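Local coordinates for Thiol:disulfide interchange protein DsbA (Neisseria meningitidis serogroup B, PDB 2ZNM) that probably acts as a periplasmic disulfide oxidoreductase of the DsbA type, built on a thioredoxin fold, at residues L44-L47 with G48-P52; L113-K116 with G117-G120; M139-L142 with T143-R147; E177-A180 with K181-E185. All coordinates share one frame; numbering follows the deposited sequence.

Interaction 1 of 4, residues L44-L47 with G48-P52; sequences LLKL and GKALP
The carbonyl oxygen of Lys46 is gripped by two backbone donors. Ala50 N reaches Lys46 O at 2.9 Å in the carbonyl plane, as an i-to-i+4 helical bond, whereas Lys49 N comes to Lys46 O at 3.2 Å from above that plane, 63° out of it, in the i-to-i+3 manner of a tightening last turn. Leu51 N closes the series on Leu47 O at 3.0 Å, and with Leu51 the chain leaves helical geometry. This is the end of helix 42-50, the crossover helix of a beta-alpha-beta unit in the thioredoxin fold. On its inner side Leu47 CB meets Leu51 CD1 at 4.1 Å, the two side chains crossing at a slant. In both leucines CG is anti to the carbonyl carbon (chi1 -76° and -78°), which carries the branches down together onto Leu57 of strand 55-61. On the outer side Lys49, bent at chi2 and chi4, folds back until its NZ is 4.1 Å from Leu45 CD2, a loose approach of a charged end to an apolar branch. The chemistry is therefore divided: backbone hydrogen bonds close the turn and a pair of leucines faces the sheet, while the exposed Leu45 and Lys49 meet only loosely.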
loop_
_atom_site.group_PDB
_atom_site.type_symbol
_atom_site.label_atom_id
_atom_site.label_comp_id
_atom_site.label_asym_id
_atom_site.label_seq_id
_atom_site.Cartn_x
_atom_site.Cartn_y
_atom_site.Cartn_z
ATOM N N LEU A 44 5.184 5.461 -5.588
ATOM C CA LEU A 44 4.680 4.326 -6.389
ATOM C C LEU A 44 4.830 4.524 -7.892
ATOM O O LEU A 44 5.202 3.594 -8.616
ATOM C CB LEU A 44 3.202 4.068 -6.064
ATOM C CG LEU A 44 2.809 2.983 -5.056
ATOM C CD1 LEU A 44 3.981 2.422 -4.229
ATOM C CD2 LEU A 44 1.665 3.447 -4.173
ATOM N N LEU A 45 4.527 5.737 -8.351
ATOM C CA LEU A 45 4.692 6.123 -9.749
ATOM C C LEU A 45 6.166 6.071 -10.217
ATOM O O LEU A 45 6.475 5.531 -11.292
ATOM C CB LEU A 45 4.063 7.509 -9.972
ATOM C CG LEU A 45 3.736 8.103 -11.357
ATOM C CD1 LEU A 45 4.618 9.273 -11.684
ATOM C CD2 LEU A 45 3.723 7.113 -12.497
ATOM N N LYS A 46 7.068 6.620 -9.406
ATOM C CA LYS A 46 8.488 6.625 -9.709
ATOM C C LYS A 46 9.082 5.211 -9.707
ATOM O O LYS A 46 9.861 4.859 -10.585
ATOM C CB LYS A 46 9.211 7.478 -8.681
ATOM C CG LYS A 46 10.202 8.452 -9.261
ATOM C CD LYS A 46 11.513 7.804 -9.628
ATOM C CE LYS A 46 12.304 8.735 -10.540
ATOM N NZ LYS A 46 12.774 9.962 -9.837
ATOM N N LEU A 47 8.725 4.420 -8.697
ATOM C CA LEU A 47 9.205 3.056 -8.554
ATOM C C LEU A 47 8.733 2.179 -9.710
ATOM O O LEU A 47 9.484 1.350 -10.197
ATOM C CB LEU A 47 8.778 2.461 -7.203
ATOM C CG LEU A 47 9.566 2.928 -5.969
ATOM C CD1 LEU A 47 8.985 2.354 -4.683
ATOM C CD2 LEU A 47 11.074 2.622 -6.086
ATOM N N GLY A 48 7.501 2.385 -10.160
ATOM C CA GLY A 48 6.967 1.671 -11.319
ATOM C C GLY A 48 7.840 1.760 -12.553
ATOM O O GLY A 48 7.896 0.818 -13.346
ATOM N N LYS A 49 8.528 2.886 -12.726
ATOM C CA LYS A 49 9.410 3.058 -13.886
ATOM C C LYS A 49 10.876 2.758 -13.586
ATOM O O LYS A 49 11.592 2.290 -14.465
ATOM C CB LYS A 49 9.253 4.458 -14.494
ATOM C CG LYS A 49 7.807 4.871 -14.815
ATOM C CD LYS A 49 7.300 4.213 -16.092
ATOM C CE LYS A 49 6.007 4.861 -16.598
ATOM N NZ LYS A 49 4.883 4.773 -15.611
ATOM N N ALA A 50 11.319 3.013 -12.352
ATOM C CA ALA A 50 12.750 2.942 -12.004
ATOM C C ALA A 50 13.207 1.559 -11.553
ATOM O O ALA A 50 14.397 1.220 -11.655
ATOM C CB ALA A 50 13.111 3.985 -10.962
ATOM N N LEU A 51 12.258 0.764 -11.059
ATOM C CA LEU A 51 12.538 -0.600 -10.603
ATOM C C LEU A 51 13.053 -1.481 -11.754
ATOM O O LEU A 51 12.669 -1.267 -12.897
ATOM C CB LEU A 51 11.288 -1.221 -9.968
ATOM C CG LEU A 51 10.920 -0.797 -8.543
ATOM C CD1 LEU A 51 9.595 -1.417 -8.142
ATOM C CD2 LEU A 51 11.996 -1.155 -7.523
ATOM N N PRO A 52 13.944 -2.453 -11.457
ATOM C CA PRO A 52 14.333 -3.431 -12.490
ATOM C C PRO A 52 13.179 -4.348 -12.906
ATOM O O PRO A 52 12.166 -4.407 -12.229
ATOM C CB PRO A 52 15.456 -4.235 -11.818
ATOM C CG PRO A 52 15.239 -4.056 -10.364
ATOM C CD PRO A 52 14.661 -2.685 -10.187
#

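Interaction 2 of 4, residues L113-K116 with G117-G120; sequences LSQK and GFDG
The backbone from Leu113 to Gly120 doubles back on itself, its two halves running 168° apart, so that the CA atoms of Leu113 and Gly120 come within 4.8 Å of each other without a backbone hydrogen bond between the halves. On one side of the loop the CB and CG of Gln115 lie against the Phe118 ring. Gln115 CG approaches Phe118 CE2 at 3.3 Å, obliquely to the ring, while Gln115 CB makes an off-centre CH-pi contact, 4.2 Å from the centroid of the Phe118 ring and 30° off its normal. The Gln115 chain bends at chi2, and its amide plane lies within 24° of the ring plane. The turn is a helix-loop-helix connection, linking helix 105-113 to helix 120-127 in the helical part of this DsbA-like protein. Gln115 and Phe118 both also touch Ala90 of helix 84-97, so the pair turns inward to a third helix. At the mouth of the bend Leu113 CD2 comes 4.3 Å from Gly120 O. Asp119 is the N-cap of the following helix, its OD1 accepting a hydrogen bond from Lys122 N, and Ser114 OG is hydrogen-bonded to Trp111 O of the preceding helix.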
loop_
_atom_site.group_PDB
_atom_site.type_symbol
_atom_site.label_atom_id
_atom_site.label_comp_id
_atom_site.label_asym_id
_atom_site.label_seq_id
_atom_site.Cartn_x
_atom_site.Cartn_y
_atom_site.Cartn_z
ATOM N N LEU A 113 -21.513 5.033 -5.384
ATOM C CA LEU A 113 -22.564 5.085 -6.401
ATOM C C LEU A 113 -22.787 6.491 -6.997
ATOM O O LEU A 113 -23.163 6.618 -8.160
ATOM C CB LEU A 113 -23.871 4.495 -5.848
ATOM C CG LEU A 113 -24.173 2.984 -5.912
ATOM C CD1 LEU A 113 -24.448 2.539 -7.345
ATOM C CD2 LEU A 113 -23.103 2.110 -5.285
ATOM N N SER A 114 -22.532 7.531 -6.203
ATOM C CA SER A 114 -22.648 8.925 -6.648
ATOM C C SER A 114 -21.435 9.447 -7.449
ATOM O O SER A 114 -21.474 10.562 -7.977
ATOM C CB SER A 114 -22.899 9.839 -5.441
ATOM O OG SER A 114 -21.767 9.878 -4.582
ATOM N N GLN A 115 -20.370 8.657 -7.547
ATOM C CA GLN A 115 -19.140 9.114 -8.212
ATOM C C GLN A 115 -19.213 9.092 -9.767
ATOM O O GLN A 115 -19.606 8.079 -10.364
ATOM C CB GLN A 115 -17.936 8.327 -7.673
ATOM C CG GLN A 115 -16.664 9.158 -7.484
ATOM C CD GLN A 115 -16.708 10.164 -6.329
ATOM O OE1 GLN A 115 -15.866 11.065 -6.252
ATOM N NE2 GLN A 115 -17.678 10.015 -5.431
ATOM N N LYS A 116 -18.847 10.211 -10.405
ATOM C CA LYS A 116 -18.946 10.367 -11.873
ATOM C C LYS A 116 -17.817 9.699 -12.667
ATOM O O LYS A 116 -17.996 9.350 -13.842
ATOM C CB LYS A 116 -18.957 11.849 -12.275
ATOM C CG LYS A 116 -20.129 12.685 -11.789
ATOM C CD LYS A 116 -19.736 14.157 -11.823
ATOM C CE LYS A 116 -20.822 15.050 -11.257
ATOM N NZ LYS A 116 -20.420 16.492 -11.288
ATOM N N GLY A 117 -16.658 9.544 -12.031
ATOM C CA GLY A 117 -15.428 9.185 -12.735
ATOM C C GLY A 117 -15.039 7.719 -12.819
ATOM O O GLY A 117 -13.973 7.397 -13.348
ATOM N N PHE A 118 -15.881 6.829 -12.294
ATOM C CA PHE A 118 -15.607 5.389 -12.321
ATOM C C PHE A 118 -16.859 4.581 -11.989
ATOM O O PHE A 118 -17.798 5.114 -11.394
ATOM C CB PHE A 118 -14.439 5.017 -11.382
ATOM C CG PHE A 118 -14.692 5.323 -9.935
ATOM C CD1 PHE A 118 -15.408 4.433 -9.134
ATOM C CD2 PHE A 118 -14.207 6.500 -9.364
ATOM C CE1 PHE A 118 -15.656 4.716 -7.795
ATOM C CE2 PHE A 118 -14.434 6.789 -8.020
ATOM C CZ PHE A 118 -15.164 5.894 -7.231
ATOM N N ASP A 119 -16.863 3.307 -12.393
ATOM C CA ASP A 119 -17.921 2.344 -12.066
ATOM C C ASP A 119 -17.922 2.077 -10.568
ATOM O O ASP A 119 -17.104 1.302 -10.058
ATOM C CB ASP A 119 -17.687 1.028 -12.817
ATOM C CG ASP A 119 -18.959 0.193 -12.977
ATOM O OD1 ASP A 119 -19.890 0.294 -12.143
ATOM O OD2 ASP A 119 -19.025 -0.583 -13.959
ATOM N N GLY A 120 -18.840 2.733 -9.868
ATOM C CA GLY A 120 -18.945 2.609 -8.423
ATOM C C GLY A 120 -19.598 1.298 -8.036
ATOM O O GLY A 120 -19.338 0.765 -6.951
#

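Interaction 3 of 4, residues M139-L142 with T143-R147; sequences MQKL and TEQYR
Met139, present as selenomethionine, offers its carbonyl oxygen to Thr143 twice, nearly two turns before helix 130-145 ends in a Schellman motif. Thr143 N and Thr143 OG1 lie 3.1 and 2.9 Å from Met139 O and reach it from opposite faces of the carbonyl plane. The hydroxyl is brought back along the helix because OG1 stands anti to its own carbonyl carbon (chi1 -63°). It is also hydrogen-bonded to Val63 N, so a buried polar group links the helix to the chain just after strand 55-61. On this closely packed side Leu142 CD2 rests 3.7 Å from Tyr146 CE2, while Leu142 itself packs on Arg58 and Glu60 of the strand. The Tyr146 ring turns its edge to Leu142, with Leu142 CA in the ring plane, and one face receives CG of Gln145, offset toward the rim.

Toward solvent the side chains meet only alongside one another, though the backbone beneath stays tight, with Gln145 N 2.7 Å from Lys141 O. At the border Gln140, which also packs on Val63 and Leu69, runs in the same direction as the exposed Glu144; their amide and carboxylate planes are stacked, 16° apart, and the nearest side-chain atoms, Gln140 CG and Glu144 OE2, are 3.9 Å apart. The exposed Lys141 and Gln145 likewise run together, both extended, with Lys141 CE 3.3 Å from Gln145 OE1. Arg147, with positive phi as the C-prime residue of the motif, completes the helix end, and its NH1 reaches back to Glu144 O in a weak bond of 3.4 Å.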
loop_
_atom_site.group_PDB
_atom_site.type_symbol
_atom_site.label_atom_id
_atom_site.label_comp_id
_atom_site.label_asym_id
_atom_site.label_seq_id
_atom_site.Cartn_x
_atom_site.Cartn_y
_atom_site.Cartn_z
HETATM N N MSE A 139 -4.387 -7.034 6.310
HETATM C CA MSE A 139 -3.696 -5.755 6.508
HETATM C C MSE A 139 -3.581 -5.355 7.991
HETATM O O MSE A 139 -2.574 -4.794 8.412
HETATM C CB MSE A 139 -4.375 -4.638 5.702
HETATM C CG MSE A 139 -4.342 -4.851 4.215
HETATM SE SE MSE A 139 -5.354 -3.511 3.231
HETATM C CE MSE A 139 -5.894 -4.608 1.700
ATOM N N GLN A 140 -4.608 -5.647 8.782
ATOM C CA GLN A 140 -4.509 -5.450 10.223
ATOM C C GLN A 140 -3.433 -6.363 10.831
ATOM O O GLN A 140 -2.541 -5.889 11.536
ATOM C CB GLN A 140 -5.860 -5.653 10.900
ATOM C CG GLN A 140 -5.837 -5.321 12.378
ATOM C CD GLN A 140 -7.209 -5.385 13.022
ATOM O OE1 GLN A 140 -7.837 -6.440 13.085
ATOM N NE2 GLN A 140 -7.666 -4.262 13.521
ATOM N N LYS A 141 -3.508 -7.657 10.527
ATOM C CA LYS A 141 -2.527 -8.638 10.994
ATOM C C LYS A 141 -1.107 -8.214 10.617
ATOM O O LYS A 141 -0.195 -8.304 11.434
ATOM C CB LYS A 141 -2.849 -10.028 10.419
ATOM C CG LYS A 141 -1.941 -11.154 10.891
ATOM C CD LYS A 141 -2.406 -12.512 10.351
ATOM C CE LYS A 141 -1.600 -13.665 10.949
ATOM N NZ LYS A 141 -2.376 -14.951 10.988
ATOM N N LEU A 142 -0.934 -7.745 9.385
ATOM C CA LEU A 142 0.379 -7.329 8.882
ATOM C C LEU A 142 0.930 -6.138 9.668
ATOM O O LEU A 142 2.093 -6.140 10.071
ATOM C CB LEU A 142 0.318 -6.999 7.371
ATOM C CG LEU A 142 0.168 -8.130 6.335
ATOM C CD1 LEU A 142 0.187 -7.590 4.911
ATOM C CD2 LEU A 142 1.245 -9.192 6.469
ATOM N N THR A 143 0.082 -5.131 9.874
ATOM C CA THR A 143 0.429 -3.920 10.637
ATOM C C THR A 143 0.878 -4.264 12.063
ATOM O O THR A 143 1.896 -3.751 12.544
ATOM C CB THR A 143 -0.760 -2.914 10.679
ATOM O OG1 THR A 143 -1.071 -2.475 9.355
ATOM C CG2 THR A 143 -0.414 -1.692 11.511
ATOM N N GLU A 144 0.124 -5.147 12.715
ATOM C CA GLU A 144 0.402 -5.570 14.089
ATOM C C GLU A 144 1.601 -6.512 14.172
ATOM O O GLU A 144 2.518 -6.292 14.971
ATOM C CB GLU A 144 -0.842 -6.221 14.708
ATOM C CG GLU A 144 -2.067 -5.272 14.766
ATOM C CD GLU A 144 -3.281 -5.864 15.494
ATOM O OE1 GLU A 144 -3.377 -7.111 15.624
ATOM O OE2 GLU A 144 -4.149 -5.070 15.930
ATOM N N GLN A 145 1.601 -7.544 13.329
ATOM C CA GLN A 145 2.608 -8.597 13.401
ATOM C C GLN A 145 3.995 -8.058 13.093
ATOM O O GLN A 145 4.985 -8.527 13.654
ATOM C CB GLN A 145 2.256 -9.748 12.458
ATOM C CG GLN A 145 3.155 -10.960 12.577
ATOM C CD GLN A 145 2.485 -12.238 12.097
ATOM O OE1 GLN A 145 1.256 -12.300 11.972
ATOM N NE2 GLN A 145 3.289 -13.272 11.838
ATOM N N TYR A 146 4.052 -7.057 12.221
ATOM C CA TYR A 146 5.326 -6.539 11.742
ATOM C C TYR A 146 5.604 -5.104 12.190
ATOM O O TYR A 146 6.520 -4.458 11.681
ATOM C CB TYR A 146 5.435 -6.719 10.218
ATOM C CG TYR A 146 5.297 -8.172 9.786
ATOM C CD1 TYR A 146 6.358 -9.068 9.931
ATOM C CD2 TYR A 146 4.100 -8.653 9.250
ATOM C CE1 TYR A 146 6.234 -10.400 9.547
ATOM C CE2 TYR A 146 3.966 -9.985 8.857
ATOM C CZ TYR A 146 5.039 -10.852 9.007
ATOM O OH TYR A 146 4.915 -12.174 8.627
ATOM N N ARG A 147 4.821 -4.638 13.167
ATOM C CA ARG A 147 4.989 -3.327 13.819
ATOM C C ARG A 147 5.126 -2.165 12.824
ATOM O O ARG A 147 6.082 -1.387 12.883
ATOM C CB ARG A 147 6.170 -3.344 14.811
ATOM C CG ARG A 147 5.994 -4.219 16.080
ATOM C CD ARG A 147 6.294 -5.701 15.816
ATOM N NE ARG A 147 6.644 -6.452 17.023
ATOM C CZ ARG A 147 5.773 -6.986 17.886
ATOM N NH1 ARG A 147 4.460 -6.856 17.708
ATOM N NH2 ARG A 147 6.222 -7.654 18.941
#

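Interaction 4 of 4, residues E177-A180 with K181-E185; sequences ELVA and KVREE
Leu178 and Lys181 touch side by side, pointing the same way, near the C-terminal end of helix 167-185, the last helix of this thioredoxin-fold chain. Leu178 CD1 meets Lys181 CD at 4.2 Å, so it is the aliphatic part of the lysine that shares the leucine's surface. The rest of the first shell is largely backbone, joined by an approach of the Arg183 guanidinium to Ala180: Val182 N to Leu178 O at 2.9 Å and Arg183 N to Val179 O at 3.0 Å belong to the regular i-to-i+4 ladder, with one weak rung, Glu184 N to Ala180 O at 3.3 Å. Val182 CG2, anti to its carbonyl carbon, leans back to 3.4 Å from Leu178 O.

Further out, the sheet settles these side chains. Leu178, Lys181 and Val182 lie on Tyr160 of strand 160-162, and Val179 and Val182 on Ile24 of strand 24-30. Glu185 OE2 is hydrogen-bonded to Tyr160 OH. Arg183 starts anti to the backbone N (chi1 173°) and bends at chi3 (48°), folding its guanidinium back along the helix with Val179 O over one face. The salt bridge from its NH1 to Asp54 OD1 probably fixes the group's position. Arg183 NH2 lies 3.9 Å from Ala180 CB.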
loop_
_atom_site.group_PDB
_atom_site.type_symbol
_atom_site.label_atom_id
_atom_site.label_comp_id
_atom_site.label_asym_id
_atom_site.label_seq_id
_atom_site.Cartn_x
_atom_site.Cartn_y
_atom_site.Cartn_z
ATOM N N GLU A 177 19.000 -0.453 -4.601
ATOM C CA GLU A 177 20.148 -1.186 -4.058
ATOM C C GLU A 177 19.727 -2.423 -3.260
ATOM O O GLU A 177 20.405 -3.445 -3.295
ATOM C CB GLU A 177 21.014 -0.271 -3.184
ATOM C CG GLU A 177 21.981 0.634 -3.957
ATOM C CD GLU A 177 22.998 1.341 -3.054
ATOM O OE1 GLU A 177 22.606 1.856 -1.977
ATOM O OE2 GLU A 177 24.195 1.392 -3.426
ATOM N N LEU A 178 18.606 -2.316 -2.550
ATOM C CA LEU A 178 18.040 -3.420 -1.774
ATOM C C LEU A 178 17.492 -4.539 -2.646
ATOM O O LEU A 178 17.585 -5.711 -2.287
ATOM C CB LEU A 178 16.948 -2.910 -0.828
ATOM C CG LEU A 178 17.145 -2.853 0.697
ATOM C CD1 LEU A 178 18.598 -2.785 1.150
ATOM C CD2 LEU A 178 16.337 -1.698 1.302
ATOM N N VAL A 179 16.904 -4.174 -3.781
ATOM C CA VAL A 179 16.446 -5.153 -4.768
ATOM C C VAL A 179 17.648 -5.903 -5.355
ATOM O O VAL A 179 17.577 -7.115 -5.576
ATOM C CB VAL A 179 15.599 -4.481 -5.884
ATOM C CG1 VAL A 179 15.322 -5.443 -7.024
ATOM C CG2 VAL A 179 14.284 -3.954 -5.309
ATOM N N ALA A 180 18.750 -5.185 -5.581
ATOM C CA ALA A 180 19.996 -5.795 -6.068
ATOM C C ALA A 180 20.662 -6.663 -5.000
ATOM O O ALA A 180 21.329 -7.650 -5.320
ATOM C CB ALA A 180 20.957 -4.734 -6.572
ATOM N N LYS A 181 20.475 -6.285 -3.735
ATOM C CA LYS A 181 20.948 -7.067 -2.589
ATOM C C LYS A 181 20.198 -8.400 -2.481
ATOM O O LYS A 181 20.815 -9.458 -2.333
ATOM C CB LYS A 181 20.803 -6.260 -1.289
ATOM C CG LYS A 181 21.374 -6.930 -0.039
ATOM C CD LYS A 181 21.252 -6.020 1.175
ATOM C CE LYS A 181 21.634 -6.736 2.468
ATOM N NZ LYS A 181 23.103 -6.963 2.596
ATOM N N VAL A 182 18.871 -8.331 -2.566
ATOM C CA VAL A 182 18.000 -9.506 -2.492
ATOM C C VAL A 182 18.270 -10.475 -3.650
ATOM O O VAL A 182 18.416 -11.679 -3.434
ATOM C CB VAL A 182 16.479 -9.085 -2.407
ATOM C CG1 VAL A 182 15.546 -10.239 -2.730
ATOM C CG2 VAL A 182 16.146 -8.513 -1.030
ATOM N N ARG A 183 18.354 -9.941 -4.865
ATOM C CA ARG A 183 18.584 -10.743 -6.069
ATOM C C ARG A 183 19.855 -11.586 -5.962
ATOM O O ARG A 183 19.824 -12.798 -6.189
ATOM C CB ARG A 183 18.642 -9.840 -7.305
ATOM C CG ARG A 183 19.037 -10.532 -8.604
ATOM C CD ARG A 183 18.740 -9.639 -9.802
ATOM N NE ARG A 183 19.229 -8.274 -9.608
ATOM C CZ ARG A 183 18.548 -7.178 -9.921
ATOM N NH1 ARG A 183 17.330 -7.273 -10.431
ATOM N NH2 ARG A 183 19.083 -5.983 -9.709
ATOM N N GLU A 184 20.956 -10.918 -5.616
ATOM C CA GLU A 184 22.267 -11.535 -5.444
ATOM C C GLU A 184 22.242 -12.577 -4.323
ATOM O O GLU A 184 22.774 -13.677 -4.486
ATOM C CB GLU A 184 23.329 -10.443 -5.206
ATOM C CG GLU A 184 24.539 -10.831 -4.352
ATOM C CD GLU A 184 25.652 -11.505 -5.133
ATOM O OE1 GLU A 184 26.067 -10.963 -6.183
ATOM O OE2 GLU A 184 26.127 -12.572 -4.683
ATOM N N GLU A 185 21.597 -12.246 -3.204
ATOM C CA GLU A 185 21.570 -13.167 -2.061
ATOM C C GLU A 185 20.751 -14.444 -2.346
ATOM O O GLU A 185 21.065 -15.518 -1.824
ATOM C CB GLU A 185 21.150 -12.453 -0.757
ATOM C CG GLU A 185 19.661 -12.398 -0.469
ATOM C CD GLU A 185 19.318 -11.664 0.832
ATOM O OE1 GLU A 185 18.141 -11.727 1.244
ATOM O OE2 GLU A 185 20.209 -11.027 1.441
#

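How the interactions relate
Three of the four contacts lie along helices, two of them at a helix C-terminus, and interaction 2 is a connection between helices. Interactions 1 and 4 lie on the same side of the chain's centre and touch: Pro52 CG packs on Val179 CG1 at 3.6 Å, so the helix end 48-52 and helix 167-185 share one layer against strand 24-30. Interaction 3, about 25 Å centre to centre from interaction 1, lies on the opposite side of the chain's centre and meets strand 55-61, which interaction 1 also meets. Interactions 1 and 2 are surface contacts; 3 and 4 are partly buried. Helical backbone bonds run through 1, 3 and 4, whereas interaction 2 has none across it and makes a CH-pi contact inside the loop, whose pair packs on helix 84-97.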